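Local coordinates for protein 15-O-acetyltransferase (Fusarium sporotrichioides, PDB 3FP0) that acetylates the 15-hydroxyl of trichothecene intermediates during fungal biosynthesis of mycotoxins such as T2-toxin, at residues F333-S338 with N433-S438. Sequence-based numbering, arbitrary orientation.
Sequences FISPTS and NPLFIS. With FP0 ((3alpha)-15-hydroxy-12,13-epoxytrichothec-9-en-3-yl acetate), chain C.
Leu-435 reaches across to strand 333-338 and sets its CD1 3.1 Å from the carbonyl oxygen O of Pro-336, a tight meeting of methyl and carbonyl. One residue further on, Thr-337 returns the gesture: a chi1 of -55° puts OG1 beside the backbone N, facing water, and swings CG2 round to stand 3.1 Å from O of Phe-436. At the other end the amide of Asn-433 meets the Phe-333 ring obliquely at CE1, the planes 79° apart.

The looser part is wet. The strands run in nearly the same direction, 22° apart, but their axes come no closer than 6.5 Å, too far for direct pairing, and each belongs to a different sheet: Ser-335 and Thr-337 bond through their backbones to Val-363 and Ala-361, Leu-435 to Leu-476 and Ile-478. Two waters lie between the Asn-433 end and the methyl contacts. One is gripped by Ser-335 OG at 2.6 Å and by Thr-337 OG1, and accepts from N of Phe-436; the other joins Ser-335 OG to O of Pro-434, towards which it donates. A third, past Thr-337 on the ligand side, accepts from N of Ser-338 and donates to O of Phe-436 at 2.7 Å.

Beyond lies the bound 15-deacetylcalonectrin. Leu-435 CD2 is 3.6 Å from ligand C10 and CD1 also borders the acetyl methyl C18, while Ser-338 CB approaches acetate oxygen O4 at 3.4 Å. Ile-437 CD1 touches C16, and His-414, which binds this substrate, has its side chain about 6 Å from that of Ser-338. The chemistry implies that strands of separate sheets, too distant to pair, can be joined by methyl contacts and by water bridging backbone groups and hydroxyls, here while both line the acceptor-substrate pocket.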
ATOM      1  N   PHE A 333      10.282  22.421   6.031  1.00 17.59           N
ATOM      2  CA  PHE A 333       9.452  21.331   5.601  1.00 15.99           C
ATOM      3  C   PHE A 333       9.951  20.046   6.297  1.00 15.47           C
ATOM      4  O   PHE A 333      11.079  19.582   6.075  1.00 15.58           O
ATOM      5  CB  PHE A 333       9.453  21.222   4.075  1.00 15.93           C
ATOM      6  CG  PHE A 333       8.641  20.085   3.568  1.00 14.37           C
ATOM      7  CD1 PHE A 333       7.265  20.243   3.361  1.00 15.71           C
ATOM      8  CD2 PHE A 333       9.233  18.838   3.350  1.00 13.16           C
ATOM      9  CE1 PHE A 333       6.489  19.164   2.881  1.00 16.58           C
ATOM     10  CE2 PHE A 333       8.459  17.751   2.897  1.00 16.24           C
ATOM     11  CZ  PHE A 333       7.099  17.920   2.663  1.00 15.08           C
ATOM     12  N   ILE A 334       9.114  19.517   7.183  1.00 15.25           N
ATOM     13  CA  ILE A 334       9.376  18.270   7.900  1.00 15.25           C
ATOM     14  C   ILE A 334       8.243  17.297   7.599  1.00 14.99           C
ATOM     15  O   ILE A 334       7.059  17.617   7.784  1.00 15.48           O
ATOM     16  CB  ILE A 334       9.427  18.518   9.409  1.00 14.42           C
ATOM     17  CG1 ILE A 334      10.558  19.509   9.750  1.00 15.93           C
ATOM     18  CG2 ILE A 334       9.618  17.192  10.143  1.00 17.12           C
ATOM     19  CD1 ILE A 334      10.547  20.045  11.198  1.00 15.73           C
ATOM     20  N   SER A 335       8.605  16.093   7.185  1.00 14.09           N
ATOM     21  CA  SER A 335       7.632  15.135   6.748  1.00 14.25           C
ATOM     22  C   SER A 335       8.124  13.700   7.050  1.00 14.97           C
ATOM     23  O   SER A 335       9.055  13.214   6.417  1.00 12.98           O
ATOM     24  CB  SER A 335       7.363  15.360   5.257  1.00 14.34           C
ATOM     25  OG  SER A 335       6.482  14.403   4.738  1.00 14.36           O
ATOM     26  N   PRO A 336       7.527  13.050   8.068  1.00 15.32           N
ATOM     27  CA  PRO A 336       7.699  11.598   8.299  1.00 16.40           C
ATOM     28  C   PRO A 336       7.264  10.852   7.034  1.00 16.76           C
ATOM     29  O   PRO A 336       6.223  11.152   6.507  1.00 17.92           O
ATOM     30  CB  PRO A 336       6.733  11.326   9.457  1.00 16.48           C
ATOM     31  CG  PRO A 336       6.630  12.671  10.174  1.00 15.91           C
ATOM     32  CD  PRO A 336       6.636  13.670   9.062  1.00 15.78           C
ATOM     33  N   THR A 337       8.100   9.970   6.494  1.00 17.03           N
ATOM     34  CA  THR A 337       7.798   9.292   5.238  1.00 16.78           C
ATOM     35  C   THR A 337       8.145   7.826   5.398  1.00 15.90           C
ATOM     36  O   THR A 337       9.224   7.487   5.896  1.00 15.55           O
ATOM     37  CB  THR A 337       8.556   9.884   4.030  1.00 17.34           C
ATOM     38  OG1 THR A 337       8.288  11.292   3.962  1.00 22.07           O
ATOM     39  CG2 THR A 337       8.071   9.284   2.726  1.00 16.95           C
ATOM     40  N   SER A 338       7.231   6.967   4.970  1.00 13.98           N
ATOM     41  CA  SER A 338       7.352   5.545   5.255  1.00 13.10           C
ATOM     42  C   SER A 338       8.307   4.902   4.276  1.00 12.47           C
ATOM     43  O   SER A 338       8.479   5.360   3.141  1.00 12.53           O
ATOM     44  CB  SER A 338       5.988   4.855   5.171  1.00 12.21           C
ATOM     45  OG  SER A 338       5.491   5.016   3.857  1.00 12.28           O
ATOM     46  N   ASN A 433      -0.077  18.954   5.996  1.00 13.89           N
ATOM     47  CA  ASN A 433       1.090  18.798   5.119  1.00 14.15           C
ATOM     48  C   ASN A 433       0.872  17.489   4.356  1.00 13.84           C
ATOM     49  O   ASN A 433       0.510  16.487   4.983  1.00 13.57           O
ATOM     50  CB  ASN A 433       2.336  18.763   6.016  1.00 14.35           C
ATOM     51  CG  ASN A 433       3.650  18.855   5.263  1.00 18.86           C
ATOM     52  OD1 ASN A 433       4.675  18.348   5.754  1.00 21.95           O
ATOM     53  ND2 ASN A 433       3.657  19.530   4.114  1.00 15.27           N
ATOM     54  N   PRO A 434       0.962  17.522   2.998  1.00 13.59           N
ATOM     55  CA  PRO A 434       0.820  16.308   2.180  1.00 14.04           C
ATOM     56  C   PRO A 434       1.868  15.256   2.519  1.00 13.62           C
ATOM     57  O   PRO A 434       2.998  15.609   2.896  1.00 14.32           O
ATOM     58  CB  PRO A 434       1.044  16.832   0.757  1.00 13.45           C
ATOM     59  CG  PRO A 434       0.518  18.268   0.842  1.00 14.40           C
ATOM     60  CD  PRO A 434       1.165  18.704   2.130  1.00 13.71           C
ATOM     61  N   LEU A 435       1.499  13.993   2.345  1.00 12.83           N
ATOM     62  CA  LEU A 435       2.385  12.872   2.683  1.00 13.61           C
ATOM     63  C   LEU A 435       2.756  12.164   1.390  1.00 12.08           C
ATOM     64  O   LEU A 435       1.889  12.001   0.500  1.00 12.46           O
ATOM     65  CB  LEU A 435       1.686  11.910   3.654  1.00 12.50           C
ATOM     66  CG  LEU A 435       2.409  10.573   3.925  1.00 13.65           C
ATOM     67  CD1 LEU A 435       3.794  10.809   4.545  1.00 16.85           C
ATOM     68  CD2 LEU A 435       1.584   9.656   4.813  1.00 15.36           C
ATOM     69  N   PHE A 436       4.031  11.796   1.251  1.00 12.17           N
ATOM     70  CA  PHE A 436       4.493  11.037   0.091  1.00 11.79           C
ATOM     71  C   PHE A 436       4.690   9.550   0.395  1.00 12.99           C
ATOM     72  O   PHE A 436       5.240   9.183   1.431  1.00 12.53           O
ATOM     73  CB  PHE A 436       5.789  11.654  -0.516  1.00 11.58           C
ATOM     74  CG  PHE A 436       6.325  10.912  -1.733  1.00 10.37           C
ATOM     75  CD1 PHE A 436       5.547  10.756  -2.883  1.00  7.04           C
ATOM     76  CD2 PHE A 436       7.632  10.395  -1.735  1.00  9.32           C
ATOM     77  CE1 PHE A 436       6.026  10.061  -4.006  1.00 11.50           C
ATOM     78  CE2 PHE A 436       8.118   9.719  -2.865  1.00 10.83           C
ATOM     79  CZ  PHE A 436       7.303   9.545  -4.004  1.00  9.47           C
ATOM     80  N   ILE A 437       4.252   8.706  -0.532  1.00 13.08           N
ATOM     81  CA  ILE A 437       4.392   7.256  -0.406  1.00 14.53           C
ATOM     82  C   ILE A 437       5.067   6.709  -1.675  1.00 15.44           C
ATOM     83  O   ILE A 437       4.528   6.836  -2.783  1.00 14.56           O
ATOM     84  CB  ILE A 437       3.013   6.532  -0.169  1.00 13.93           C
ATOM     85  CG1 ILE A 437       2.239   7.197   0.981  1.00 14.51           C
ATOM     86  CG2 ILE A 437       3.230   5.012   0.099  1.00 16.04           C
ATOM     87  CD1 ILE A 437       0.752   6.986   0.983  1.00 15.03           C
ATOM     88  N   SER A 438       6.228   6.077  -1.501  1.00 16.33           N
ATOM     89  CA  SER A 438       6.982   5.561  -2.625  1.00 18.07           C
ATOM     90  C   SER A 438       7.013   4.028  -2.737  1.00 18.84           C
ATOM     91  O   SER A 438       7.617   3.350  -1.901  1.00 18.48           O
ATOM     92  CB  SER A 438       8.407   6.104  -2.599  1.00 18.15           C
ATOM     93  OG  SER A 438       9.027   5.752  -3.817  1.00 19.19           O
TER
HETATM   94  C2  FP0 C 520       0.984   5.335   8.330  1.00 13.19           C
HETATM   95  C6  FP0 C 520       0.878   4.402   5.533  1.00 14.20           C
HETATM   96  C5  FP0 C 520       1.565   3.610   6.702  1.00 14.50           C
HETATM   97  C4  FP0 C 520       2.880   4.268   7.146  1.00 13.08           C
HETATM   98  C3  FP0 C 520       2.519   5.306   8.245  1.00 12.26           C
HETATM   99  C11 FP0 C 520       0.724   5.898   5.900  1.00 13.89           C
HETATM  100  C10 FP0 C 520      -0.307   6.602   4.993  1.00 12.71           C
HETATM  101  C9  FP0 C 520      -1.204   5.931   4.214  1.00  9.61           C
HETATM  102  C8  FP0 C 520      -1.214   4.429   4.080  1.00 10.08           C
HETATM  103  C12 FP0 C 520       0.765   3.871   7.997  1.00 14.29           C
HETATM  104  C13 FP0 C 520      -0.538   3.200   8.314  1.00 15.65           C
HETATM  105  O4  FP0 C 520       5.141   6.012   8.276  1.00 14.84           O
HETATM  106  C17 FP0 C 520       4.367   6.912   7.963  1.00 14.52           C
HETATM  107  C18 FP0 C 520       4.718   8.317   7.544  1.00 14.88           C
HETATM  108  O3  FP0 C 520       2.982   6.626   7.975  1.00 11.75           O
HETATM  109  O2  FP0 C 520       0.686   2.915   9.051  1.00 17.16           O
HETATM  110  O1  FP0 C 520       0.386   6.146   7.292  1.00 14.13           O
HETATM  111  C14 FP0 C 520       1.858   2.128   6.373  1.00 10.01           C
HETATM  112  C7  FP0 C 520      -0.528   3.810   5.287  1.00 10.55           C
HETATM  113  C15 FP0 C 520       1.794   4.354   4.306  1.00 14.75           C
HETATM  114  O12 FP0 C 520       1.602   3.201   3.466  1.00 15.13           O
HETATM  115  C16 FP0 C 520      -2.233   6.675   3.418  1.00 11.14           C
HETATM  116  O   HOH W   1       6.485  12.820   2.614  1.00 16.13           O
HETATM  117  O   HOH W   2       3.840  14.913   5.658  1.00 17.52           O
HETATM  118  O   HOH W   3       4.865   7.795   3.698  1.00 13.29           O